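Local coordinates for protein predicted ATPase of the ABC class (PDB 5D6A) that binds the ATP analogue AMP-PNP in a P-loop domain and probably hydrolyses ATP as an ATPase of the ABC class, at residues G97-I102 against T129-T134; L254-G259 against S404-M409; V295-A300 against G354-L359. All coordinates share one frame; numbering follows the deposited sequence.

Following the chain from its N terminus, contact 1 (97-102 with 129-134) closes first, holding helix 92-109 against strand 131-133 of the N-terminal antiparallel sheet. It is complete before the other two begin, and its centre lies about 34 Å from that of contact 2 and 26 Å from that of contact 3. Contact 2 (254-259 with 404-409) closes a long loop in the P-loop domain, within which contact 3 (295-300 with 354-359) both opens and shuts. These two touch, since strands 404-408 and 357-361 are neighbours in the mixed sheet: Ser-404 N lies 2.9 Å from Ser-356 O, probably as a hydrogen bond. Both tie the mixed sheet to the four-stranded antiparallel sheet.

Contact 1 (G97-I102 against T129-T134); sequences GARDFI and TSVLFT
The carbonyl oxygen of Val-131 receives the NE of Arg-99 at 2.9 Å, with a nearly straight N-H...O angle of 165°. It lies at the edge of the guanidinium, in its plane, while the donor is slightly tilted from the carbonyl plane. Farther out, NH2 of Arg-99 passes Leu-132 CD2 and turns to the chain just before the strand, where Asp-127 gives a salt bridge and the carbonyl of Ser-128 a hydrogen bond. Together they fix the guanidinium's rotation. The aliphatic part works differently: Arg-99 CG sits over one face of the Phe-133 ring, 3.5 Å from its centroid, as a CH-pi contact. The bend at chi3 (54°) lets the chain slide along the face of that ring and still bring NE to the strand. This is helix-on-sheet packing in the N-terminal region, with the 97-102 part of helix 92-109 running roughly antiparallel to strand 131-133, at 143° and 7.9 Å between the short-segment axes. Ala-98 CB and Ile-102 CD1 meet the edge of the Phe-133 ring, 4.1 Å from CE2 and CZ respectively. Val-131 turns CB and both methyls to the helix backbone, with CB 3.4 Å from Arg-99 O.

Contact 2 (L254-G259 against S404-M409); sequences LGIPKG and STIIVM
Gly-259 and Ser-404 make the tight end of this contact, their CA atoms 4.3 Å apart. The amide N of Gly-259 gives its hydrogen to Ser-404 OG at 2.8 Å with an angle of 155°. In return, Gly-259 O accepts from Thr-405 N at 3.0 Å, the donor standing 45° above the carbonyl plane. With OG anti to the carbonyl carbon (chi1 -61°), the Ser-404 hydroxyl lies where it can take the glycine amide. In the fold, this is where strand 249-257 of the antiparallel sheet gives way to strand 260-264, which runs parallel to 404-408 in the mixed nucleotide-binding sheet; farther along 404-408, Val-408 touches the bound AMP-PNP. The isoleucines meet more sparingly: Ile-256 CG2 and Ile-406 CD1 come tip to tip at 4.0 Å, and Thr-261 and Ile-263 of strand 260-264 pack against Ile-256 and Ile-406 respectively. On the solvent side lies Lys-258. Its CB passes 3.5 Å from Ser-404 OG, but the extended chain then leads away to a salt bridge with Glu-202.

Contact 3 (V295-A300 against G354-L359); sequences VTDGSA and GASTLL
Asp-297 reaches across to Thr-357, and its side chain can be followed outward from the backbone. CB of Asp-297 lies 3.6 Å from Thr-357 OG1. Asp-297 CG, anti to the backbone N (chi1 -179°), lies 3.8 Å from the same Thr-357 OG1, and there the two carboxylate oxygens part company. OD1 of Asp-297 turns back to its own segment, where Ser-299 grips it twice: the backbone N at 2.9 Å closes an Asx turn, and OG adds a second bond at 2.8 Å. Both donors come from the same face, from above the carboxylate plane. OD2 points toward Thr-357 OG1, but its modelled position is doubtful and that bond is not settled. Ser-299 OG, placed between its backbone N and carbonyl carbon (chi1 60°), also accepts from Ser-356 N at 3.2 Å, with an angle of 163°. The type I turn from Asp-297 to Ala-300 leads the chain from strand 294-296 of the antiparallel sheet to strand 301-302, at the edge of the mixed sheet and parallel to 357-361. At the turn's end, Ala-300 CB packs 3.8 Å from Thr-357 CB, and Ala-300 CA makes a CA-H...O contact of 3.3 Å with Thr-357 O. Since the Ser-299 hydroxyl donates to OD1 while accepting from Ser-356 N, it links the carboxylate to the backbone of Ser-356, and the negative charge of Asp-297 would probably polarise it and strengthen both bonds.

Contact 1 (G97-I102 against T129-T134)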
loop_
_atom_site.group_PDB
_atom_site.type_symbol
_atom_site.label_atom_id
_atom_site.label_comp_id
_atom_site.label_asym_id
_atom_site.label_seq_id
_atom_site.Cartn_x
_atom_site.Cartn_y
_atom_site.Cartn_z
ATOM N N GLY A 97 -25.110 -3.549 -18.156
ATOM C CA GLY A 97 -24.326 -4.638 -18.732
ATOM C C GLY A 97 -24.061 -4.410 -20.210
ATOM O O GLY A 97 -22.961 -4.665 -20.700
ATOM N N ALA A 98 -25.081 -3.933 -20.922
ATOM C CA ALA A 98 -24.957 -3.651 -22.347
ATOM C C ALA A 98 -23.804 -2.678 -22.585
ATOM O O ALA A 98 -22.972 -2.894 -23.462
ATOM C CB ALA A 98 -26.258 -3.077 -22.885
ATOM N N ARG A 99 -23.757 -1.614 -21.790
ATOM C CA ARG A 99 -22.692 -0.611 -21.888
ATOM C C ARG A 99 -21.329 -1.237 -21.588
ATOM O O ARG A 99 -20.324 -0.896 -22.216
ATOM C CB ARG A 99 -22.959 0.532 -20.913
ATOM C CG ARG A 99 -24.176 1.380 -21.244
ATOM C CD ARG A 99 -24.640 2.146 -20.016
ATOM N NE ARG A 99 -23.560 2.934 -19.428
ATOM C CZ ARG A 99 -23.595 3.480 -18.215
ATOM N NH1 ARG A 99 -24.653 3.316 -17.427
ATOM N NH2 ARG A 99 -22.553 4.177 -17.780
ATOM N N ASP A 100 -21.306 -2.145 -20.614
ATOM C CA ASP A 100 -20.083 -2.839 -20.233
ATOM C C ASP A 100 -19.642 -3.770 -21.356
ATOM O O ASP A 100 -18.472 -3.798 -21.729
ATOM C CB ASP A 100 -20.310 -3.660 -18.963
ATOM C CG ASP A 100 -19.060 -4.392 -18.508
ATOM O OD1 ASP A 100 -18.047 -3.724 -18.215
ATOM O OD2 ASP A 100 -19.101 -5.638 -18.414
ATOM N N PHE A 101 -20.594 -4.530 -21.888
ATOM C CA PHE A 101 -20.318 -5.480 -22.960
ATOM C C PHE A 101 -19.781 -4.765 -24.201
ATOM O O PHE A 101 -18.865 -5.259 -24.858
ATOM C CB PHE A 101 -21.582 -6.277 -23.301
ATOM C CG PHE A 101 -21.354 -7.391 -24.287
ATOM C CD1 PHE A 101 -20.995 -8.658 -23.850
ATOM C CD2 PHE A 101 -21.497 -7.174 -25.649
ATOM C CE1 PHE A 101 -20.785 -9.686 -24.752
ATOM C CE2 PHE A 101 -21.287 -8.195 -26.554
ATOM C CZ PHE A 101 -20.930 -9.453 -26.106
ATOM N N ILE A 102 -20.352 -3.603 -24.511
ATOM C CA ILE A 102 -19.920 -2.803 -25.664
ATOM C C ILE A 102 -18.473 -2.319 -25.501
ATOM O O ILE A 102 -17.709 -2.299 -26.465
ATOM C CB ILE A 102 -20.874 -1.613 -25.903
ATOM C CG1 ILE A 102 -22.203 -2.125 -26.465
ATOM C CG2 ILE A 102 -20.271 -0.617 -26.884
ATOM C CD1 ILE A 102 -23.287 -1.072 -26.550
ATOM N N THR A 129 -17.968 5.769 -17.731
ATOM C CA THR A 129 -18.080 6.770 -18.795
ATOM C C THR A 129 -17.439 6.298 -20.099
ATOM O O THR A 129 -17.491 7.004 -21.105
ATOM C CB THR A 129 -17.436 8.116 -18.394
ATOM O OG1 THR A 129 -16.049 7.926 -18.085
ATOM C CG2 THR A 129 -18.149 8.712 -17.193
ATOM N N SER A 130 -16.829 5.115 -20.083
ATOM C CA SER A 130 -16.214 4.578 -21.296
ATOM C C SER A 130 -17.293 4.332 -22.352
ATOM O O SER A 130 -17.037 4.449 -23.548
ATOM C CB SER A 130 -15.428 3.301 -20.992
ATOM O OG SER A 130 -16.249 2.337 -20.361
ATOM N N VAL A 131 -18.497 3.987 -21.895
ATOM C CA VAL A 131 -19.646 3.778 -22.774
ATOM C C VAL A 131 -20.893 4.323 -22.068
ATOM O O VAL A 131 -21.281 3.827 -21.009
ATOM C CB VAL A 131 -19.854 2.294 -23.129
ATOM C CG1 VAL A 131 -21.096 2.122 -23.998
ATOM C CG2 VAL A 131 -18.631 1.741 -23.842
ATOM N N LEU A 132 -21.514 5.338 -22.662
ATOM C CA LEU A 132 -22.698 5.971 -22.088
ATOM C C LEU A 132 -23.900 5.943 -23.023
ATOM O O LEU A 132 -23.743 6.036 -24.241
ATOM C CB LEU A 132 -22.385 7.437 -21.778
ATOM C CG LEU A 132 -21.308 7.720 -20.735
ATOM C CD1 LEU A 132 -20.953 9.198 -20.731
ATOM C CD2 LEU A 132 -21.769 7.261 -19.359
ATOM N N PHE A 133 -25.096 5.807 -22.445
ATOM C CA PHE A 133 -26.340 5.863 -23.218
ATOM C C PHE A 133 -27.068 7.158 -22.906
ATOM O O PHE A 133 -26.991 7.678 -21.796
ATOM C CB PHE A 133 -27.314 4.706 -22.927
ATOM C CG PHE A 133 -26.833 3.344 -23.355
ATOM C CD1 PHE A 133 -26.050 3.173 -24.487
ATOM C CD2 PHE A 133 -27.280 2.214 -22.687
ATOM C CE1 PHE A 133 -25.646 1.908 -24.882
ATOM C CE2 PHE A 133 -26.891 0.947 -23.088
ATOM C CZ PHE A 133 -26.070 0.794 -24.184
ATOM N N THR A 134 -27.780 7.666 -23.905
ATOM C CA THR A 134 -28.585 8.873 -23.774
ATOM C C THR A 134 -29.853 8.613 -24.570
ATOM O O THR A 134 -30.071 7.497 -25.039
ATOM C CB THR A 134 -27.863 10.114 -24.337
ATOM O OG1 THR A 134 -27.700 9.979 -25.755
ATOM C CG2 THR A 134 -26.500 10.290 -23.684
#

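Contact 2 (L254-G259 against S404-M409)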
loop_
_atom_site.group_PDB
_atom_site.type_symbol
_atom_site.label_atom_id
_atom_site.label_comp_id
_atom_site.label_asym_id
_atom_site.label_seq_id
_atom_site.Cartn_x
_atom_site.Cartn_y
_atom_site.Cartn_z
ATOM N N LEU A 254 -26.821 -19.221 0.396
ATOM C CA LEU A 254 -26.709 -18.762 1.775
ATOM C C LEU A 254 -27.314 -17.380 1.936
ATOM O O LEU A 254 -26.920 -16.440 1.245
ATOM C CB LEU A 254 -25.244 -18.689 2.202
ATOM C CG LEU A 254 -25.002 -18.041 3.570
ATOM C CD1 LEU A 254 -25.621 -18.887 4.672
ATOM C CD2 LEU A 254 -23.519 -17.825 3.826
ATOM N N GLY A 255 -28.258 -17.259 2.860
ATOM C CA GLY A 255 -28.890 -15.987 3.148
ATOM C C GLY A 255 -28.396 -15.488 4.486
ATOM O O GLY A 255 -28.681 -16.094 5.514
ATOM N N ILE A 256 -27.636 -14.397 4.473
ATOM C CA ILE A 256 -27.116 -13.808 5.703
ATOM C C ILE A 256 -28.118 -12.767 6.189
ATOM O O ILE A 256 -28.199 -11.672 5.629
ATOM C CB ILE A 256 -25.729 -13.174 5.488
ATOM C CG1 ILE A 256 -24.728 -14.262 5.085
ATOM C CG2 ILE A 256 -25.257 -12.475 6.758
ATOM C CD1 ILE A 256 -23.339 -13.752 4.771
ATOM N N PRO A 257 -28.882 -13.100 7.241
ATOM C CA PRO A 257 -29.899 -12.172 7.724
ATOM C C PRO A 257 -29.329 -10.934 8.400
ATOM O O PRO A 257 -28.134 -10.875 8.683
ATOM C CB PRO A 257 -30.680 -13.013 8.737
ATOM C CG PRO A 257 -29.682 -13.986 9.257
ATOM C CD PRO A 257 -28.740 -14.273 8.125
ATOM N N LYS A 258 -30.192 -9.954 8.648
ATOM C CA LYS A 258 -29.787 -8.726 9.319
ATOM C C LYS A 258 -29.306 -9.027 10.732
ATOM O O LYS A 258 -29.522 -10.121 11.257
ATOM C CB LYS A 258 -30.947 -7.733 9.378
ATOM C CG LYS A 258 -31.398 -7.195 8.031
ATOM C CD LYS A 258 -32.580 -6.257 8.214
ATOM C CE LYS A 258 -33.059 -5.671 6.897
ATOM N NZ LYS A 258 -34.267 -4.818 7.086
ATOM N N GLY A 259 -28.656 -8.047 11.344
ATOM C CA GLY A 259 -28.130 -8.202 12.689
ATOM C C GLY A 259 -26.667 -8.584 12.661
ATOM O O GLY A 259 -25.977 -8.356 11.671
ATOM N N SER A 404 -26.397 -3.834 10.538
ATOM C CA SER A 404 -25.888 -5.202 10.613
ATOM C C SER A 404 -24.360 -5.235 10.587
ATOM O O SER A 404 -23.711 -4.298 10.120
ATOM C CB SER A 404 -26.454 -6.039 9.471
ATOM O OG SER A 404 -27.870 -6.096 9.544
ATOM N N THR A 405 -23.791 -6.322 11.098
ATOM C CA THR A 405 -22.344 -6.478 11.152
ATOM C C THR A 405 -21.945 -7.930 10.941
ATOM O O THR A 405 -22.507 -8.835 11.557
ATOM C CB THR A 405 -21.781 -6.005 12.508
ATOM O OG1 THR A 405 -22.132 -4.634 12.726
ATOM C CG2 THR A 405 -20.266 -6.141 12.544
ATOM N N ILE A 406 -20.969 -8.143 10.064
ATOM C CA ILE A 406 -20.457 -9.475 9.779
ATOM C C ILE A 406 -18.992 -9.460 10.199
ATOM O O ILE A 406 -18.225 -8.607 9.744
ATOM C CB ILE A 406 -20.605 -9.834 8.291
ATOM C CG1 ILE A 406 -22.042 -9.567 7.829
ATOM C CG2 ILE A 406 -20.218 -11.288 8.058
ATOM C CD1 ILE A 406 -22.284 -9.848 6.364
ATOM N N ILE A 407 -18.605 -10.393 11.071
ATOM C CA ILE A 407 -17.239 -10.417 11.594
ATOM C C ILE A 407 -16.542 -11.774 11.496
ATOM O O ILE A 407 -17.080 -12.791 11.933
ATOM C CB ILE A 407 -17.220 -10.004 13.084
ATOM C CG1 ILE A 407 -18.075 -8.757 13.305
ATOM C CG2 ILE A 407 -15.792 -9.771 13.570
ATOM C CD1 ILE A 407 -18.102 -8.281 14.739
ATOM N N VAL A 408 -15.339 -11.770 10.927
ATOM C CA VAL A 408 -14.515 -12.967 10.849
ATOM C C VAL A 408 -13.718 -12.970 12.142
ATOM O O VAL A 408 -12.983 -12.022 12.415
ATOM C CB VAL A 408 -13.557 -12.940 9.643
ATOM C CG1 VAL A 408 -12.538 -14.066 9.739
ATOM C CG2 VAL A 408 -14.337 -13.028 8.341
HETATM N N MSE A 409 -13.864 -14.026 12.940
HETATM C CA MSE A 409 -13.192 -14.095 14.236
HETATM C C MSE A 409 -12.173 -15.199 14.323
HETATM O O MSE A 409 -11.127 -15.128 13.680
HETATM C CB MSE A 409 -14.271 -14.232 15.302
HETATM C CG MSE A 409 -15.202 -13.026 15.299
HETATM SE SE MSE A 409 -15.269 -12.240 17.098
HETATM C CE MSE A 409 -15.912 -13.828 18.078
#

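Contact 3 (V295-A300 against G354-L359)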
loop_
_atom_site.group_PDB
_atom_site.type_symbol
_atom_site.label_atom_id
_atom_site.label_comp_id
_atom_site.label_asym_id
_atom_site.label_seq_id
_atom_site.Cartn_x
_atom_site.Cartn_y
_atom_site.Cartn_z
ATOM N N VAL A 295 -24.685 -11.157 -3.892
ATOM C CA VAL A 295 -25.052 -9.755 -3.704
ATOM C C VAL A 295 -24.938 -9.370 -2.233
ATOM O O VAL A 295 -25.101 -10.207 -1.344
ATOM C CB VAL A 295 -26.478 -9.450 -4.214
ATOM C CG1 VAL A 295 -26.540 -9.577 -5.728
ATOM C CG2 VAL A 295 -27.502 -10.356 -3.545
ATOM N N THR A 296 -24.652 -8.098 -1.989
ATOM C CA THR A 296 -24.505 -7.583 -0.639
ATOM C C THR A 296 -25.001 -6.143 -0.579
ATOM O O THR A 296 -25.012 -5.432 -1.581
ATOM C CB THR A 296 -23.028 -7.623 -0.189
ATOM O OG1 THR A 296 -22.525 -8.959 -0.293
ATOM C CG2 THR A 296 -22.874 -7.144 1.245
ATOM N N ASP A 297 -25.436 -5.734 0.606
ATOM C CA ASP A 297 -25.891 -4.379 0.833
ATOM C C ASP A 297 -24.890 -3.423 0.174
ATOM O O ASP A 297 -23.696 -3.474 0.464
ATOM C CB ASP A 297 -25.979 -4.135 2.340
ATOM C CG ASP A 297 -26.480 -2.759 2.691
ATOM O OD1 ASP A 297 -26.422 -1.838 1.844
ATOM O OD2 ASP A 297 -26.921 -2.599 3.839
ATOM N N GLY A 298 -25.388 -2.564 -0.714
ATOM C CA GLY A 298 -24.548 -1.623 -1.454
ATOM C C GLY A 298 -23.724 -0.667 -0.611
ATOM O O GLY A 298 -22.669 -0.206 -1.048
ATOM N N SER A 299 -24.198 -0.371 0.598
ATOM C CA SER A 299 -23.508 0.559 1.498
ATOM C C SER A 299 -22.539 -0.114 2.477
ATOM O O SER A 299 -21.904 0.568 3.283
ATOM C CB SER A 299 -24.542 1.359 2.290
ATOM O OG SER A 299 -25.364 0.498 3.059
ATOM N N ALA A 300 -22.419 -1.439 2.409
ATOM C CA ALA A 300 -21.535 -2.176 3.322
ATOM C C ALA A 300 -20.097 -1.657 3.276
ATOM O O ALA A 300 -19.488 -1.588 2.207
ATOM C CB ALA A 300 -21.570 -3.661 3.003
ATOM N N GLY A 354 -24.418 6.803 6.675
ATOM C CA GLY A 354 -25.589 5.958 6.446
ATOM C C GLY A 354 -25.302 4.548 5.962
ATOM O O GLY A 354 -26.022 4.026 5.109
ATOM N N ALA A 355 -24.257 3.926 6.505
ATOM C CA ALA A 355 -23.913 2.552 6.148
ATOM C C ALA A 355 -24.830 1.619 6.923
ATOM O O ALA A 355 -25.017 1.793 8.131
ATOM C CB ALA A 355 -22.462 2.260 6.486
ATOM N N SER A 356 -25.401 0.634 6.228
ATOM C CA SER A 356 -26.321 -0.325 6.849
ATOM C C SER A 356 -25.606 -1.589 7.304
ATOM O O SER A 356 -26.137 -2.360 8.108
ATOM C CB SER A 356 -27.414 -0.719 5.861
ATOM O OG SER A 356 -28.136 0.400 5.402
ATOM N N THR A 357 -24.407 -1.812 6.781
ATOM C CA THR A 357 -23.660 -3.005 7.130
ATOM C C THR A 357 -22.185 -2.691 7.312
ATOM O O THR A 357 -21.608 -1.904 6.565
ATOM C CB THR A 357 -23.838 -4.088 6.051
ATOM O OG1 THR A 357 -25.238 -4.352 5.868
ATOM C CG2 THR A 357 -23.117 -5.371 6.443
ATOM N N LEU A 358 -21.588 -3.313 8.323
ATOM C CA LEU A 358 -20.181 -3.122 8.638
ATOM C C LEU A 358 -19.478 -4.462 8.573
ATOM O O LEU A 358 -19.943 -5.435 9.157
ATOM C CB LEU A 358 -20.033 -2.527 10.035
ATOM C CG LEU A 358 -20.697 -1.166 10.243
ATOM C CD1 LEU A 358 -20.686 -0.799 11.716
ATOM C CD2 LEU A 358 -20.022 -0.092 9.404
ATOM N N LEU A 359 -18.360 -4.510 7.859
ATOM C CA LEU A 359 -17.594 -5.740 7.712
ATOM C C LEU A 359 -16.304 -5.604 8.501
ATOM O O LEU A 359 -15.606 -4.605 8.377
ATOM C CB LEU A 359 -17.302 -6.001 6.233
ATOM C CG LEU A 359 -18.533 -5.947 5.319
ATOM C CD1 LEU A 359 -18.133 -6.165 3.869
ATOM C CD2 LEU A 359 -19.587 -6.962 5.744
#